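PDB 5SV5: microbial collagenase from Bacillus anthracis, which is probably a secreted metalloprotease that degrades collagen, the portion here being its pre-peptidase C-terminal domain, a non-catalytic beta-sandwich module of the kind thought to assist substrate binding. Local coordinates for residues M51-H56 and Y86-Y91. Numbering follows the deposited sequence.
Sequences MTWVLH and YYLYVY
A chi1 of 69° sets CG of Y91 between its own backbone N and carbonyl carbon and leans the ring across the gap to the neighbouring strand, where it lies alongside T52, both side chains pointing the same way. Methyl CG2 of T52 sits 3.4 Å from Y91 CZ, and V54 crosses the same ring obliquely, its CG2 4.2 Å from Y91 CE1. Further along that face, H56 crosses Y89 at about a right angle, the two meeting through H56 CD2 and Y89 CE1 at 3.9 Å; H56 ND1 is hydrogen-bonded to the carbonyl of D60. Underneath run segments 51-56 and 86-91 of two adjacent antiparallel strands of the pre-peptidase C-terminal domain's beta-sandwich, zipped by six backbone hydrogen bonds at the pairs T52–Y91, V54–Y89 and H56–Y87. Between these, W53–V90 and L55–L88 are non-hydrogen-bonded pairs whose side chains share the buried face, where W53 packs on strands 37-45 and 74-81 and L55 on F79 and F31. There W53 CE3 rests 3.5 Å from L88 CD1, while the indole NE1 is hydrogen-bonded to the I75 carbonyl. L55, with CG anti to its N (chi1 -178°), brings CD2 to 3.7 Å from Y86 CD2 and CD1 to 3.8 Å from L88 CB. At the other end selenomethionine M51 bends at chi3, and its CE presses tightly on V90 CG1, 3.4 Å away.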
loop_
_atom_site.group_PDB
_atom_site.type_symbol
_atom_site.label_atom_id
_atom_site.label_comp_id
_atom_site.label_asym_id
_atom_site.label_seq_id
_atom_site.Cartn_x
_atom_site.Cartn_y
_atom_site.Cartn_z
HETATM N N MSE A 51 -10.930 -0.028 -4.282
HETATM C CA MSE A 51 -9.754 -0.123 -3.398
HETATM C C MSE A 51 -8.712 0.899 -3.800
HETATM O O MSE A 51 -8.724 1.434 -4.923
HETATM C CB MSE A 51 -9.195 -1.554 -3.373
HETATM C CG MSE A 51 -8.589 -1.926 -4.733
HETATM SE SE MSE A 51 -7.650 -3.667 -4.661
HETATM C CE MSE A 51 -6.248 -3.089 -3.418
ATOM N N THR A 52 -7.809 1.168 -2.869
ATOM C CA THR A 52 -6.732 2.106 -3.101
ATOM C C THR A 52 -5.605 1.822 -2.114
ATOM O O THR A 52 -5.633 0.815 -1.402
ATOM C CB THR A 52 -7.241 3.562 -3.030
ATOM O OG1 THR A 52 -6.242 4.435 -3.548
ATOM C CG2 THR A 52 -7.632 3.966 -1.629
ATOM N N TRP A 53 -4.599 2.693 -2.086
ATOM C CA TRP A 53 -3.584 2.608 -1.054
ATOM C C TRP A 53 -3.123 4.009 -0.669
ATOM O O TRP A 53 -3.212 4.957 -1.468
ATOM C CB TRP A 53 -2.389 1.723 -1.473
ATOM C CG TRP A 53 -1.581 2.196 -2.650
ATOM C CD1 TRP A 53 -1.676 1.735 -3.923
ATOM C CD2 TRP A 53 -0.549 3.195 -2.657
ATOM N NE1 TRP A 53 -0.771 2.384 -4.739
ATOM C CE2 TRP A 53 -0.071 3.294 -3.983
ATOM C CE3 TRP A 53 0.017 4.018 -1.673
ATOM C CZ2 TRP A 53 0.942 4.196 -4.349
ATOM C CZ3 TRP A 53 0.997 4.925 -2.045
ATOM C CH2 TRP A 53 1.455 5.003 -3.368
ATOM N N VAL A 54 -2.652 4.131 0.571
ATOM C CA VAL A 54 -2.032 5.353 1.068
ATOM C C VAL A 54 -0.759 4.968 1.831
ATOM O O VAL A 54 -0.659 3.868 2.387
ATOM C CB VAL A 54 -2.967 6.206 1.952
ATOM C CG1 VAL A 54 -4.176 6.682 1.187
ATOM C CG2 VAL A 54 -3.371 5.500 3.241
ATOM N N LEU A 55 0.197 5.887 1.866
ATOM C CA LEU A 55 1.500 5.659 2.474
ATOM C C LEU A 55 1.827 6.755 3.467
ATOM O O LEU A 55 1.663 7.942 3.143
ATOM C CB LEU A 55 2.572 5.658 1.377
ATOM C CG LEU A 55 4.009 5.374 1.815
ATOM C CD1 LEU A 55 4.201 3.905 2.139
ATOM C CD2 LEU A 55 4.989 5.824 0.739
ATOM N N HIS A 56 2.311 6.377 4.653
ATOM C CA HIS A 56 2.800 7.323 5.635
ATOM C C HIS A 56 4.245 7.029 5.999
ATOM O O HIS A 56 4.604 5.882 6.273
ATOM C CB HIS A 56 1.979 7.275 6.940
ATOM C CG HIS A 56 0.579 7.754 6.788
ATOM N ND1 HIS A 56 0.252 9.086 6.822
ATOM C CD2 HIS A 56 -0.579 7.091 6.582
ATOM C CE1 HIS A 56 -1.051 9.219 6.648
ATOM N NE2 HIS A 56 -1.577 8.023 6.484
ATOM N N TYR A 86 8.335 3.347 6.759
ATOM C CA TYR A 86 7.061 3.655 6.136
ATOM C C TYR A 86 6.012 2.602 6.469
ATOM O O TYR A 86 6.329 1.418 6.654
ATOM C CB TYR A 86 7.221 3.687 4.604
ATOM C CG TYR A 86 7.947 4.906 4.113
ATOM C CD1 TYR A 86 9.337 4.966 4.124
ATOM C CD2 TYR A 86 7.250 6.020 3.666
ATOM C CE1 TYR A 86 10.010 6.107 3.698
ATOM C CE2 TYR A 86 7.908 7.152 3.215
ATOM C CZ TYR A 86 9.288 7.189 3.235
ATOM O OH TYR A 86 9.928 8.337 2.797
ATOM N N TYR A 87 4.760 3.057 6.505
ATOM C CA TYR A 87 3.594 2.200 6.644
ATOM C C TYR A 87 2.731 2.414 5.405
ATOM O O TYR A 87 2.388 3.548 5.061
ATOM C CB TYR A 87 2.808 2.513 7.909
ATOM C CG TYR A 87 3.591 2.221 9.159
ATOM C CD1 TYR A 87 3.806 0.912 9.580
ATOM C CD2 TYR A 87 4.124 3.248 9.919
ATOM C CE1 TYR A 87 4.534 0.642 10.724
ATOM C CE2 TYR A 87 4.843 2.989 11.072
ATOM C CZ TYR A 87 5.045 1.682 11.469
ATOM O OH TYR A 87 5.762 1.403 12.609
ATOM N N LEU A 88 2.435 1.310 4.726
ATOM C CA LEU A 88 1.632 1.279 3.505
ATOM C C LEU A 88 0.323 0.557 3.814
ATOM O O LEU A 88 0.327 -0.593 4.273
ATOM C CB LEU A 88 2.411 0.531 2.419
ATOM C CG LEU A 88 1.656 0.238 1.123
ATOM C CD1 LEU A 88 1.241 1.514 0.401
ATOM C CD2 LEU A 88 2.491 -0.639 0.217
ATOM N N TYR A 89 -0.795 1.230 3.541
ATOM C CA TYR A 89 -2.132 0.697 3.796
ATOM C C TYR A 89 -2.808 0.439 2.461
ATOM O O TYR A 89 -3.023 1.375 1.692
ATOM C CB TYR A 89 -2.965 1.705 4.610
ATOM C CG TYR A 89 -2.339 2.021 5.948
ATOM C CD1 TYR A 89 -1.333 2.981 6.075
ATOM C CD2 TYR A 89 -2.727 1.346 7.091
ATOM C CE1 TYR A 89 -0.723 3.232 7.290
ATOM C CE2 TYR A 89 -2.120 1.596 8.315
ATOM C CZ TYR A 89 -1.115 2.536 8.400
ATOM O OH TYR A 89 -0.501 2.798 9.593
ATOM N N VAL A 90 -3.106 -0.831 2.178
ATOM C CA VAL A 90 -3.831 -1.248 0.976
ATOM C C VAL A 90 -5.229 -1.621 1.453
ATOM O O VAL A 90 -5.370 -2.517 2.293
ATOM C CB VAL A 90 -3.129 -2.431 0.285
ATOM C CG1 VAL A 90 -3.912 -2.860 -0.943
ATOM C CG2 VAL A 90 -1.679 -2.089 -0.048
ATOM N N TYR A 91 -6.260 -0.935 0.963
ATOM C CA TYR A 91 -7.568 -1.095 1.579
ATOM C C TYR A 91 -8.696 -0.901 0.586
ATOM O O TYR A 91 -8.535 -0.264 -0.457
ATOM C CB TYR A 91 -7.718 -0.135 2.780
ATOM C CG TYR A 91 -7.800 1.338 2.424
ATOM C CD1 TYR A 91 -6.655 2.098 2.224
ATOM C CD2 TYR A 91 -9.027 1.954 2.279
ATOM C CE1 TYR A 91 -6.735 3.445 1.915
ATOM C CE2 TYR A 91 -9.122 3.298 1.964
ATOM C CZ TYR A 91 -7.972 4.043 1.784
ATOM O OH TYR A 91 -8.032 5.386 1.474
#